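Local coordinates for extracellular ligand-binding receptor (Rhodopseudomonas palustris, PDB 3SG0), which binds benzoyl-formic acid and probably serves as a solute-binding protein in the uptake of aromatic acids derived from lignin, at residues 50-55 with 296-301; 83-88 with 106-111; 174-179 with 188-193; 209-214 with 232-237. All coordinates share one frame; numbering follows the deposited sequence.

In the fold
The four contacts fall into two groups, which fits the two-lobed fold of periplasmic binding proteins. Contact 2 and the 50-55 side of contact 1 adjoin the mixed sheet, with helix 283-298 joining at 296-301; their centres are about 27 Å apart. Contacts 3 and 4 belong to the parallel sheet. Centred about 17 Å apart, they touch through a probable hydrogen bond of 2.8 Å between Thr191 OG1 and Thr213 OG1 and packing of Thr192 on 209-214. The Tyr176 side chain of contact 3 is about 14 Å from the bound benzoyl-formic acid. The Ala53 side chain of contact 1 is about 10 Å from that of Arg290, which binds 3-hydroxypyruvate in a structure of this protein, although that ligand is absent here.

Contact 1: 50-55 with 296-301; sequences TVAALP and KAANGG
Ala298 presents its methyl group to two consecutive alanines of 50-55, and these three side chains make the close part of the contact. Its CB lies 4.0 Å from Ala52 CB and 4.1 Å from Ala53 CB. The backbone of the turn shares in the fit, since Ala52 O is 3.9 Å from Ala298 CB. Such small side chains let the main chains come near, with the CA atoms of Ala53 and Ala298 separated by 5.5 Å. At the surface of the binding-protein fold, the contact joins the loop between helix 41-50 and strand 57-58 to the C-terminal end of helix 283-298, far off in sequence.

On the side of 300-301 the chain runs out into solvent, whereas Thr50 and Leu54 turn inward. Gly301 N donates to Lys296 O over 2.9 Å, while Asn299 N reaches the same oxygen from the opposite face of its plane. The positive phi of Gly300 (63°) suits a glycine in this return of the chain. Asn299 ND2 bonds to Lys49 O on helix 41-50 and to Tyr295 O on its own helix. Thr50 packs on Phe291 and Tyr295.

At the alanines the chemistry is purely van der Waals, without any hydrogen bond between the two segments, so the methyls set the spacing there, and directional tethering of helix 283-298 comes from the neighbouring amide of Asn299.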
loop_
_atom_site.group_PDB
_atom_site.type_symbol
_atom_site.label_atom_id
_atom_site.label_comp_id
_atom_site.label_asym_id
_atom_site.label_seq_id
_atom_site.Cartn_x
_atom_site.Cartn_y
_atom_site.Cartn_z
ATOM N N THR A 50 -7.921 -7.981 -9.829
ATOM C CA THR A 50 -8.296 -8.770 -8.663
ATOM C C THR A 50 -9.811 -8.796 -8.435
ATOM O O THR A 50 -10.330 -9.725 -7.820
ATOM C CB THR A 50 -7.539 -8.259 -7.418
ATOM O OG1 THR A 50 -6.139 -8.499 -7.610
ATOM C CG2 THR A 50 -7.992 -8.942 -6.141
ATOM N N VAL A 51 -10.523 -7.795 -8.955
ATOM C CA VAL A 51 -11.962 -7.706 -8.719
ATOM C C VAL A 51 -12.682 -9.007 -9.079
ATOM O O VAL A 51 -13.526 -9.484 -8.318
ATOM C CB VAL A 51 -12.586 -6.513 -9.478
ATOM C CG1 VAL A 51 -14.102 -6.488 -9.287
ATOM C CG2 VAL A 51 -11.971 -5.206 -9.004
ATOM N N ALA A 52 -12.332 -9.594 -10.221
ATOM C CA ALA A 52 -13.000 -10.802 -10.697
ATOM C C ALA A 52 -12.766 -12.014 -9.799
ATOM O O ALA A 52 -13.469 -13.025 -9.920
ATOM C CB ALA A 52 -12.568 -11.111 -12.122
ATOM N N ALA A 53 -11.774 -11.927 -8.917
ATOM C CA ALA A 53 -11.438 -13.027 -8.019
ATOM C C ALA A 53 -12.150 -12.922 -6.676
ATOM O O ALA A 53 -12.071 -13.833 -5.864
ATOM C CB ALA A 53 -9.926 -13.100 -7.807
ATOM N N LEU A 54 -12.842 -11.811 -6.440
ATOM C CA LEU A 54 -13.462 -11.559 -5.142
ATOM C C LEU A 54 -14.743 -12.367 -4.972
ATOM O O LEU A 54 -15.397 -12.702 -5.951
ATOM C CB LEU A 54 -13.743 -10.068 -4.972
ATOM C CG LEU A 54 -12.511 -9.165 -5.003
ATOM C CD1 LEU A 54 -12.937 -7.712 -4.928
ATOM C CD2 LEU A 54 -11.549 -9.510 -3.880
ATOM N N PRO A 55 -15.105 -12.684 -3.717
ATOM C CA PRO A 55 -16.263 -13.555 -3.480
ATOM C C PRO A 55 -17.578 -12.933 -3.951
ATOM O O PRO A 55 -17.832 -11.759 -3.685
ATOM C CB PRO A 55 -16.260 -13.740 -1.957
ATOM C CG PRO A 55 -15.443 -12.617 -1.419
ATOM C CD PRO A 55 -14.415 -12.319 -2.470
ATOM N N LYS A 296 -5.259 -16.299 -10.173
ATOM C CA LYS A 296 -4.920 -17.067 -11.366
ATOM C C LYS A 296 -6.168 -17.631 -12.039
ATOM O O LYS A 296 -6.284 -17.601 -13.265
ATOM C CB LYS A 296 -3.924 -18.183 -11.034
ATOM C CG LYS A 296 -2.508 -17.676 -10.809
ATOM C CD LYS A 296 -1.524 -18.813 -10.603
ATOM C CE LYS A 296 -0.097 -18.292 -10.545
ATOM N NZ LYS A 296 0.887 -19.405 -10.455
ATOM N N ALA A 297 -7.109 -18.121 -11.243
ATOM C CA ALA A 297 -8.322 -18.711 -11.796
ATOM C C ALA A 297 -9.148 -17.672 -12.547
ATOM O O ALA A 297 -9.860 -18.006 -13.500
ATOM C CB ALA A 297 -9.146 -19.366 -10.704
ATOM N N ALA A 298 -9.045 -16.415 -12.124
ATOM C CA ALA A 298 -9.822 -15.339 -12.732
ATOM C C ALA A 298 -9.080 -14.630 -13.859
ATOM O O ALA A 298 -9.677 -13.859 -14.617
ATOM C CB ALA A 298 -10.237 -14.330 -11.664
ATOM N N ASN A 299 -7.780 -14.881 -13.968
ATOM C CA ASN A 299 -6.941 -14.132 -14.890
ATOM C C ASN A 299 -6.096 -15.009 -15.812
ATOM O O ASN A 299 -4.966 -14.660 -16.143
ATOM C CB ASN A 299 -6.072 -13.132 -14.123
ATOM C CG ASN A 299 -6.884 -12.001 -13.543
ATOM O OD1 ASN A 299 -7.270 -11.075 -14.260
ATOM N ND2 ASN A 299 -7.145 -12.059 -12.240
ATOM N N GLY A 300 -6.656 -16.143 -16.222
ATOM C CA GLY A 300 -6.025 -16.990 -17.222
ATOM C C GLY A 300 -4.685 -17.557 -16.799
ATOM O O GLY A 300 -3.825 -17.839 -17.639
ATOM N N GLY A 301 -4.502 -17.718 -15.494
ATOM C CA GLY A 301 -3.296 -18.324 -14.960
ATOM C C GLY A 301 -2.166 -17.349 -14.674
ATOM O O GLY A 301 -1.108 -17.750 -14.193
#

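Contact 2: 83-88 with 106-111; sequences KLLSEE and IDIAAE
Leu85 leans on Ile108 through a single methyl, and the path of its side chain shows how narrow the meeting is. The CB leaves helix 74-86 toward helix 99-111, but Leu85 CB is still 5.6 Å from Ile108 CG2. With chi1 at -63° the CG stands anti to the carbonyl carbon and carries the fork farther across the gap. There the two branches part in their roles. CD1 reaches Ile108 CG2 at 3.5 Å, tighter than an ordinary methyl contact, and lies 4.0 Å from Ile108 O; it also approaches the backbone of Ala109, 4.5 Å from its CA. The other branch, Leu85 CD2, stays 5.3 Å from Ala109 CA.

On the opposing helix, the chi1 of Ile108 (-65°) sets CG2 anti to the backbone N, where it meets the leucine, and the two side chains cross obliquely. Ile108 also touches Arg82 and Ala78, about one and two turns back from Leu85 along helix 74-86, so it packs against a length of that helix, while Leu85 continues onto Ala112 and Thr114 beyond the end of 99-111.

The helices are successive connections of an alternating beta-alpha lobe, with strand 92-94 between them in the chain. Leu84 turns to Phe66 and Leu68 of strand 61-69, while Asp107 forms a salt bridge with Arg132. Since no hydrogen bond joins 83-88 to 106-111, their apposition rests on the shape and dispersion forces of these aliphatic groups, which imposes little directional constraint.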
loop_
_atom_site.group_PDB
_atom_site.type_symbol
_atom_site.label_atom_id
_atom_site.label_comp_id
_atom_site.label_asym_id
_atom_site.label_seq_id
_atom_site.Cartn_x
_atom_site.Cartn_y
_atom_site.Cartn_z
ATOM N N LYS A 83 -20.173 9.165 -6.692
ATOM C CA LYS A 83 -21.087 8.397 -7.532
ATOM C C LYS A 83 -21.440 7.068 -6.871
ATOM O O LYS A 83 -22.609 6.686 -6.797
ATOM C CB LYS A 83 -20.472 8.142 -8.911
ATOM C CG LYS A 83 -21.403 7.426 -9.878
ATOM C CD LYS A 83 -20.642 6.837 -11.055
ATOM C CE LYS A 83 -19.837 7.896 -11.789
ATOM N NZ LYS A 83 -19.044 7.312 -12.911
ATOM N N LEU A 84 -20.423 6.364 -6.388
ATOM C CA LEU A 84 -20.630 5.069 -5.748
ATOM C C LEU A 84 -21.471 5.193 -4.475
ATOM O O LEU A 84 -22.324 4.340 -4.193
ATOM C CB LEU A 84 -19.283 4.407 -5.451
ATOM C CG LEU A 84 -18.473 4.022 -6.696
ATOM C CD1 LEU A 84 -17.022 3.737 -6.329
ATOM C CD2 LEU A 84 -19.097 2.814 -7.370
ATOM N N LEU A 85 -21.241 6.255 -3.711
ATOM C CA LEU A 85 -21.944 6.451 -2.448
ATOM C C LEU A 85 -23.365 6.965 -2.676
ATOM O O LEU A 85 -24.328 6.439 -2.108
ATOM C CB LEU A 85 -21.153 7.399 -1.528
ATOM C CG LEU A 85 -19.775 6.922 -1.065
ATOM C CD1 LEU A 85 -18.935 8.074 -0.525
ATOM C CD2 LEU A 85 -19.900 5.805 -0.027
ATOM N N SER A 86 -23.508 7.982 -3.520
ATOM C CA SER A 86 -24.797 8.651 -3.662
ATOM C C SER A 86 -25.722 7.960 -4.657
ATOM O O SER A 86 -26.944 7.988 -4.491
ATOM C CB SER A 86 -24.608 10.125 -4.044
ATOM O OG SER A 86 -24.313 10.268 -5.421
ATOM N N GLU A 87 -25.153 7.347 -5.688
ATOM C CA GLU A 87 -25.951 6.695 -6.722
ATOM C C GLU A 87 -26.152 5.198 -6.484
ATOM O O GLU A 87 -27.280 4.706 -6.509
ATOM C CB GLU A 87 -25.365 6.951 -8.116
ATOM C CG GLU A 87 -25.371 8.419 -8.531
ATOM C CD GLU A 87 -24.790 8.647 -9.916
ATOM O OE1 GLU A 87 -24.688 7.673 -10.694
ATOM O OE2 GLU A 87 -24.431 9.804 -10.227
ATOM N N GLU A 88 -25.064 4.475 -6.242
ATOM C CA GLU A 88 -25.152 3.035 -6.023
ATOM C C GLU A 88 -25.416 2.691 -4.557
ATOM O O GLU A 88 -25.812 1.573 -4.239
ATOM C CB GLU A 88 -23.882 2.332 -6.513
ATOM C CG GLU A 88 -23.597 2.516 -7.998
ATOM C CD GLU A 88 -24.650 1.876 -8.890
ATOM O OE1 GLU A 88 -25.506 1.124 -8.375
ATOM O OE2 GLU A 88 -24.619 2.126 -10.113
ATOM N N ILE A 106 -11.373 10.320 2.696
ATOM C CA ILE A 106 -11.655 10.181 4.121
ATOM C C ILE A 106 -12.889 10.987 4.503
ATOM O O ILE A 106 -13.830 10.467 5.108
ATOM C CB ILE A 106 -10.449 10.645 4.953
ATOM C CG1 ILE A 106 -9.247 9.728 4.699
ATOM C CG2 ILE A 106 -10.805 10.728 6.438
ATOM C CD1 ILE A 106 -7.950 10.234 5.306
ATOM N N ASP A 107 -12.896 12.267 4.155
ATOM C CA ASP A 107 -14.017 13.118 4.527
ATOM C C ASP A 107 -15.299 12.697 3.833
ATOM O O ASP A 107 -16.388 12.778 4.402
ATOM C CB ASP A 107 -13.712 14.586 4.222
ATOM C CG ASP A 107 -12.707 15.183 5.195
ATOM O OD1 ASP A 107 -12.267 14.467 6.118
ATOM O OD2 ASP A 107 -12.370 16.372 5.039
ATOM N N ILE A 108 -15.172 12.267 2.587
ATOM C CA ILE A 108 -16.333 11.866 1.806
ATOM C C ILE A 108 -16.991 10.611 2.401
ATOM O O ILE A 108 -18.212 10.546 2.569
ATOM C CB ILE A 108 -15.939 11.659 0.332
ATOM C CG1 ILE A 108 -15.498 12.993 -0.285
ATOM C CG2 ILE A 108 -17.083 11.037 -0.443
ATOM C CD1 ILE A 108 -14.883 12.859 -1.666
ATOM N N ALA A 109 -16.179 9.617 2.740
ATOM C CA ALA A 109 -16.700 8.386 3.329
ATOM C C ALA A 109 -17.311 8.657 4.700
ATOM O O ALA A 109 -18.393 8.162 5.016
ATOM C CB ALA A 109 -15.602 7.348 3.429
ATOM N N ALA A 110 -16.639 9.472 5.508
ATOM C CA ALA A 110 -17.157 9.787 6.828
ATOM C C ALA A 110 -18.502 10.503 6.730
ATOM O O ALA A 110 -19.433 10.182 7.468
ATOM C CB ALA A 110 -16.155 10.632 7.611
ATOM N N GLU A 111 -18.610 11.473 5.826
ATOM C CA GLU A 111 -19.859 12.215 5.665
ATOM C C GLU A 111 -20.991 11.271 5.271
ATOM O O GLU A 111 -22.128 11.443 5.698
ATOM C CB GLU A 111 -19.702 13.328 4.625
ATOM C CG GLU A 111 -20.880 14.308 4.554
ATOM C CD GLU A 111 -22.100 13.785 3.791
ATOM O OE1 GLU A 111 -21.958 12.898 2.917
ATOM O OE2 GLU A 111 -23.216 14.280 4.059
#

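Contact 3: 174-179 with 188-193; sequences GYYKVL and FELTTH
Tyr176 lays its phenol ring flat over the imidazole of His193 in a face-to-face stack, the ring centroids 3.5 Å apart and the planes only 6° from parallel. The closest atoms are Tyr176 CE2 and His193 ND1, at 3.4 Å. Both rings are carried by extended first torsions, with CG anti to the backbone N (chi1 -179° in the tyrosine, -177° in the histidine).

Two waters gather at the hydroxyl. One lies in the plane of the tyrosine ring, 2.9 Å from Tyr176 OH, and donates to Leu190 O and, weakly, to Thr192 O. The second bridges Tyr176 OH to His193 ND1. The other ring nitrogen, NE2, bonds to Glu173 OE2, a pairing that would probably favour a proton on that nitrogen and helps fix the turn of the ring.

These groups join the helix of a beta-alpha-beta unit to its following strand: strand 161-167 leads into helix 170-186, and the chain returns as strand 189-196, parallel to the first. A leucine in place of Tyr176 would probably leave the imidazole face without its stacking partner and deprive both waters of their shared hydroxyl. Tyr164, on strand 161-167, meets the Tyr176 ring edge-to-face.

Beside Tyr176 the contact becomes aliphatic. Leu190 CD1 comes obliquely to Tyr176 CE1 at 3.6 Å and also touches Leu179 CB at 4.1 Å. Leu179 extends the packing to Phe219 on strand 217-221, and Leu190 to Val162.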
loop_
_atom_site.group_PDB
_atom_site.type_symbol
_atom_site.label_atom_id
_atom_site.label_comp_id
_atom_site.label_asym_id
_atom_site.label_seq_id
_atom_site.Cartn_x
_atom_site.Cartn_y
_atom_site.Cartn_z
ATOM N N GLY A 174 6.154 11.272 4.085
ATOM C CA GLY A 174 6.041 10.417 5.251
ATOM C C GLY A 174 7.326 9.653 5.523
ATOM O O GLY A 174 7.685 9.426 6.684
ATOM N N TYR A 175 8.031 9.250 4.466
ATOM C CA TYR A 175 9.343 8.632 4.621
ATOM C C TYR A 175 10.380 9.645 5.072
ATOM O O TYR A 175 11.118 9.407 6.032
ATOM C CB TYR A 175 9.787 7.896 3.335
ATOM C CG TYR A 175 9.160 6.538 3.292
ATOM C CD1 TYR A 175 9.743 5.464 3.951
ATOM C CD2 TYR A 175 7.938 6.340 2.669
ATOM C CE1 TYR A 175 9.131 4.219 3.974
ATOM C CE2 TYR A 175 7.325 5.097 2.679
ATOM C CZ TYR A 175 7.925 4.043 3.335
ATOM O OH TYR A 175 7.302 2.815 3.386
ATOM N N TYR A 176 10.441 10.781 4.393
ATOM C CA TYR A 176 11.446 11.766 4.745
ATOM C C TYR A 176 11.330 12.186 6.207
ATOM O O TYR A 176 12.331 12.253 6.935
ATOM C CB TYR A 176 11.362 13.004 3.859
ATOM C CG TYR A 176 12.439 13.989 4.225
ATOM C CD1 TYR A 176 13.736 13.812 3.773
ATOM C CD2 TYR A 176 12.180 15.054 5.079
ATOM C CE1 TYR A 176 14.744 14.691 4.124
ATOM C CE2 TYR A 176 13.183 15.941 5.435
ATOM C CZ TYR A 176 14.458 15.746 4.955
ATOM O OH TYR A 176 15.460 16.626 5.307
ATOM N N LYS A 177 10.118 12.484 6.652
ATOM C CA LYS A 177 9.976 13.017 8.002
ATOM C C LYS A 177 10.409 12.015 9.068
ATOM O O LYS A 177 11.054 12.391 10.056
ATOM C CB LYS A 177 8.564 13.553 8.248
ATOM C CG LYS A 177 7.508 12.530 8.604
ATOM C CD LYS A 177 6.243 13.251 9.062
ATOM C CE LYS A 177 5.088 12.294 9.301
ATOM N NZ LYS A 177 3.805 13.028 9.529
ATOM N N VAL A 178 10.079 10.744 8.877
ATOM C CA VAL A 178 10.455 9.729 9.857
ATOM C C VAL A 178 11.953 9.445 9.832
ATOM O O VAL A 178 12.592 9.351 10.888
ATOM C CB VAL A 178 9.630 8.439 9.675
ATOM C CG1 VAL A 178 10.134 7.334 10.597
ATOM C CG2 VAL A 178 8.170 8.736 9.941
ATOM N N LEU A 179 12.523 9.331 8.639
ATOM C CA LEU A 179 13.964 9.134 8.516
ATOM C C LEU A 179 14.747 10.319 9.072
ATOM O O LEU A 179 15.742 10.137 9.778
ATOM C CB LEU A 179 14.358 8.884 7.060
ATOM C CG LEU A 179 13.895 7.555 6.472
ATOM C CD1 LEU A 179 14.107 7.549 4.968
ATOM C CD2 LEU A 179 14.636 6.401 7.130
ATOM N N PHE A 188 23.420 8.433 11.428
ATOM C CA PHE A 188 23.731 8.908 10.085
ATOM C C PHE A 188 23.061 10.247 9.820
ATOM O O PHE A 188 22.218 10.690 10.597
ATOM C CB PHE A 188 23.398 7.864 9.000
ATOM C CG PHE A 188 21.934 7.510 8.889
ATOM C CD1 PHE A 188 21.066 8.298 8.148
ATOM C CD2 PHE A 188 21.439 6.362 9.486
ATOM C CE1 PHE A 188 19.726 7.959 8.031
ATOM C CE2 PHE A 188 20.102 6.017 9.368
ATOM C CZ PHE A 188 19.247 6.819 8.640
ATOM N N GLU A 189 23.470 10.911 8.749
ATOM C CA GLU A 189 22.830 12.159 8.363
ATOM C C GLU A 189 22.216 12.026 6.976
ATOM O O GLU A 189 22.781 11.374 6.099
ATOM C CB GLU A 189 23.828 13.322 8.391
ATOM C CG GLU A 189 24.724 13.414 7.168
ATOM C CD GLU A 189 25.592 14.659 7.172
ATOM O OE1 GLU A 189 25.370 15.545 6.318
ATOM O OE2 GLU A 189 26.499 14.751 8.027
ATOM N N LEU A 190 21.046 12.631 6.797
ATOM C CA LEU A 190 20.446 12.763 5.475
ATOM C C LEU A 190 21.081 13.962 4.788
ATOM O O LEU A 190 20.970 15.087 5.277
ATOM C CB LEU A 190 18.939 12.982 5.583
ATOM C CG LEU A 190 18.083 11.790 6.004
ATOM C CD1 LEU A 190 16.610 12.163 5.959
ATOM C CD2 LEU A 190 18.352 10.597 5.104
ATOM N N THR A 191 21.741 13.724 3.660
ATOM C CA THR A 191 22.518 14.773 3.000
ATOM C C THR A 191 21.690 15.672 2.086
ATOM O O THR A 191 22.140 16.764 1.716
ATOM C CB THR A 191 23.663 14.190 2.156
ATOM O OG1 THR A 191 23.117 13.490 1.030
ATOM C CG2 THR A 191 24.516 13.252 2.981
ATOM N N THR A 192 20.503 15.212 1.699
ATOM C CA THR A 192 19.632 15.990 0.822
ATOM C C THR A 192 18.179 15.769 1.179
ATOM O O THR A 192 17.840 14.853 1.930
ATOM C CB THR A 192 19.779 15.617 -0.676
ATOM O OG1 THR A 192 19.383 14.253 -0.885
ATOM C CG2 THR A 192 21.195 15.829 -1.177
ATOM N N HIS A 193 17.326 16.611 0.607
ATOM C CA HIS A 193 15.888 16.410 0.622
ATOM C C HIS A 193 15.373 16.745 -0.776
ATOM O O HIS A 193 14.694 17.754 -0.976
ATOM C CB HIS A 193 15.226 17.301 1.676
ATOM C CG HIS A 193 13.745 17.102 1.799
ATOM N ND1 HIS A 193 12.957 17.887 2.612
ATOM C CD2 HIS A 193 12.910 16.204 1.223
ATOM C CE1 HIS A 193 11.700 17.487 2.527
ATOM N NE2 HIS A 193 11.645 16.472 1.684
HETATM O O HOH W 1 18.195 16.578 4.501
HETATM O O HOH W 2 14.342 19.291 4.798
#

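Contact 4: 209-214 with 232-237; sequences KIIATK and KALRER
Ile210 O is gripped twice by Thr213, while the side chain of the same isoleucine faces Leu234 across the contact. Thr213 OG1 donates over 2.7 Å to a lone pair of Ile210 O, in the carbonyl plane and with a C=O...donor angle of 142°. Thr213 N adds a second bond, of 3.0 Å, to that oxygen. Together the two bonds fold Thr213 back onto the carbonyl three residues earlier, and its hydroxyl has a further partner in Thr191 OG1.

No hydrogen bond crosses between the segments; the touching side-chain atoms are carbons. Leu234 CD2 serves both isoleucines: it lies 4.3 Å from Ile210 CG2 and 4.1 Å from Ile211 CG1, and the leucine and Ile211 slide past each other in opposite directions. Ile211 reaches farther at its outer end, where CD1 abuts Arg237 CB at 3.6 Å and comes to 3.7 Å from Arg237 O. The two side chains cross there at about a right angle. Only the base of the arginine packs on Ile211; a bend at chi2 (-145°) leads the guanidinium away, and its course may owe something to a neighbouring molecule in the crystal.

Helices 204-212 and 228-236 meet here through these side chains, strand 217-221 linking them in sequence, and both pack on the parallel sheet. Ile210 and Leu234 rest on Val218 of that strand, Leu234 reaches on to Ile243 of strand 242-244, and Ile210 also touches Thr192 and Glu194 of strand 189-196.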
loop_
_atom_site.group_PDB
_atom_site.type_symbol
_atom_site.label_atom_id
_atom_site.label_comp_id
_atom_site.label_asym_id
_atom_site.label_seq_id
_atom_site.Cartn_x
_atom_site.Cartn_y
_atom_site.Cartn_z
ATOM N N LYS A 209 22.725 16.641 -7.557
ATOM C CA LYS A 209 22.880 17.214 -6.222
ATOM C C LYS A 209 23.196 16.138 -5.186
ATOM O O LYS A 209 24.070 16.316 -4.332
ATOM C CB LYS A 209 21.637 18.004 -5.813
ATOM C CG LYS A 209 21.496 19.329 -6.534
ATOM C CD LYS A 209 20.251 20.080 -6.094
ATOM C CE LYS A 209 20.126 21.403 -6.837
ATOM N NZ LYS A 209 18.923 22.174 -6.418
ATOM N N ILE A 210 22.482 15.022 -5.256
ATOM C CA ILE A 210 22.738 13.919 -4.346
ATOM C C ILE A 210 24.162 13.404 -4.504
ATOM O O ILE A 210 24.888 13.245 -3.523
ATOM C CB ILE A 210 21.726 12.783 -4.563
ATOM C CG1 ILE A 210 20.341 13.241 -4.101
ATOM C CG2 ILE A 210 22.152 11.530 -3.812
ATOM C CD1 ILE A 210 19.201 12.343 -4.536
ATOM N N ILE A 211 24.563 13.147 -5.740
ATOM C CA ILE A 211 25.898 12.632 -5.998
ATOM C C ILE A 211 26.984 13.584 -5.489
ATOM O O ILE A 211 27.996 13.141 -4.946
ATOM C CB ILE A 211 26.075 12.292 -7.487
ATOM C CG1 ILE A 211 25.303 11.007 -7.802
ATOM C CG2 ILE A 211 27.554 12.141 -7.841
ATOM C CD1 ILE A 211 25.198 10.674 -9.276
ATOM N N ALA A 212 26.751 14.887 -5.619
ATOM C CA ALA A 212 27.730 15.879 -5.170
ATOM C C ALA A 212 27.960 15.857 -3.655
ATOM O O ALA A 212 29.009 16.309 -3.180
ATOM C CB ALA A 212 27.330 17.278 -5.636
ATOM N N THR A 213 26.996 15.336 -2.893
ATOM C CA THR A 213 27.171 15.215 -1.444
ATOM C C THR A 213 28.012 13.997 -1.055
ATOM O O THR A 213 28.319 13.803 0.119
ATOM C CB THR A 213 25.826 15.168 -0.662
ATOM O OG1 THR A 213 25.133 13.936 -0.922
ATOM C CG2 THR A 213 24.943 16.352 -1.016
ATOM N N LYS A 214 28.376 13.189 -2.048
ATOM C CA LYS A 214 29.199 12.000 -1.827
ATOM C C LYS A 214 28.693 11.148 -0.666
ATOM O O LYS A 214 29.409 10.902 0.302
ATOM C CB LYS A 214 30.667 12.385 -1.620
ATOM C CG LYS A 214 31.309 13.004 -2.854
ATOM C CD LYS A 214 32.793 13.269 -2.650
ATOM C CE LYS A 214 33.436 13.784 -3.927
ATOM N NZ LYS A 214 34.890 14.056 -3.753
ATOM N N LYS A 232 17.922 4.209 -11.741
ATOM C CA LYS A 232 18.692 4.153 -12.979
ATOM C C LYS A 232 19.551 5.399 -13.168
ATOM O O LYS A 232 20.695 5.307 -13.611
ATOM C CB LYS A 232 17.778 3.960 -14.191
ATOM C CG LYS A 232 17.218 2.558 -14.330
ATOM C CD LYS A 232 16.477 2.381 -15.652
ATOM C CE LYS A 232 17.397 1.881 -16.751
ATOM N NZ LYS A 232 17.799 0.463 -16.524
ATOM N N ALA A 233 19.007 6.566 -12.846
ATOM C CA ALA A 233 19.759 7.803 -13.024
ATOM C C ALA A 233 20.985 7.835 -12.119
ATOM O O ALA A 233 22.070 8.236 -12.544
ATOM C CB ALA A 233 18.865 9.011 -12.774
ATOM N N LEU A 234 20.826 7.395 -10.876
ATOM C CA LEU A 234 21.961 7.313 -9.968
ATOM C C LEU A 234 23.033 6.377 -10.520
ATOM O O LEU A 234 24.221 6.722 -10.540
ATOM C CB LEU A 234 21.503 6.845 -8.587
ATOM C CG LEU A 234 20.832 7.918 -7.729
ATOM C CD1 LEU A 234 19.962 7.292 -6.660
ATOM C CD2 LEU A 234 21.884 8.834 -7.108
ATOM N N ARG A 235 22.625 5.195 -10.973
ATOM C CA ARG A 235 23.591 4.225 -11.476
ATOM C C ARG A 235 24.277 4.729 -12.743
ATOM O O ARG A 235 25.493 4.576 -12.901
ATOM C CB ARG A 235 22.939 2.860 -11.722
ATOM C CG ARG A 235 22.450 2.157 -10.459
ATOM C CD ARG A 235 23.601 1.816 -9.521
ATOM N NE ARG A 235 23.153 0.989 -8.401
ATOM C CZ ARG A 235 23.562 1.143 -7.145
ATOM N NH1 ARG A 235 24.437 2.091 -6.841
ATOM N NH2 ARG A 235 23.092 0.346 -6.190
ATOM N N GLU A 236 23.508 5.336 -13.637
ATOM C CA GLU A 236 24.059 5.826 -14.894
ATOM C C GLU A 236 25.065 6.951 -14.660
ATOM O O GLU A 236 26.002 7.130 -15.444
ATOM C CB GLU A 236 22.930 6.264 -15.831
ATOM C CG GLU A 236 22.125 5.087 -16.372
ATOM C CD GLU A 236 20.828 5.503 -17.035
ATOM O OE1 GLU A 236 20.561 6.721 -17.120
ATOM O OE2 GLU A 236 20.073 4.606 -17.467
ATOM N N ARG A 237 24.878 7.700 -13.578
ATOM C CA ARG A 237 25.766 8.817 -13.260
ATOM C C ARG A 237 26.885 8.446 -12.293
ATOM O O ARG A 237 27.572 9.319 -11.756
ATOM C CB ARG A 237 24.970 10.028 -12.767
ATOM C CG ARG A 237 23.956 10.503 -13.797
ATOM C CD ARG A 237 23.776 12.008 -13.811
ATOM N NE ARG A 237 23.072 12.433 -15.021
ATOM C CZ ARG A 237 23.639 13.089 -16.031
ATOM N NH1 ARG A 237 22.917 13.426 -17.091
ATOM N NH2 ARG A 237 24.921 13.420 -15.981
#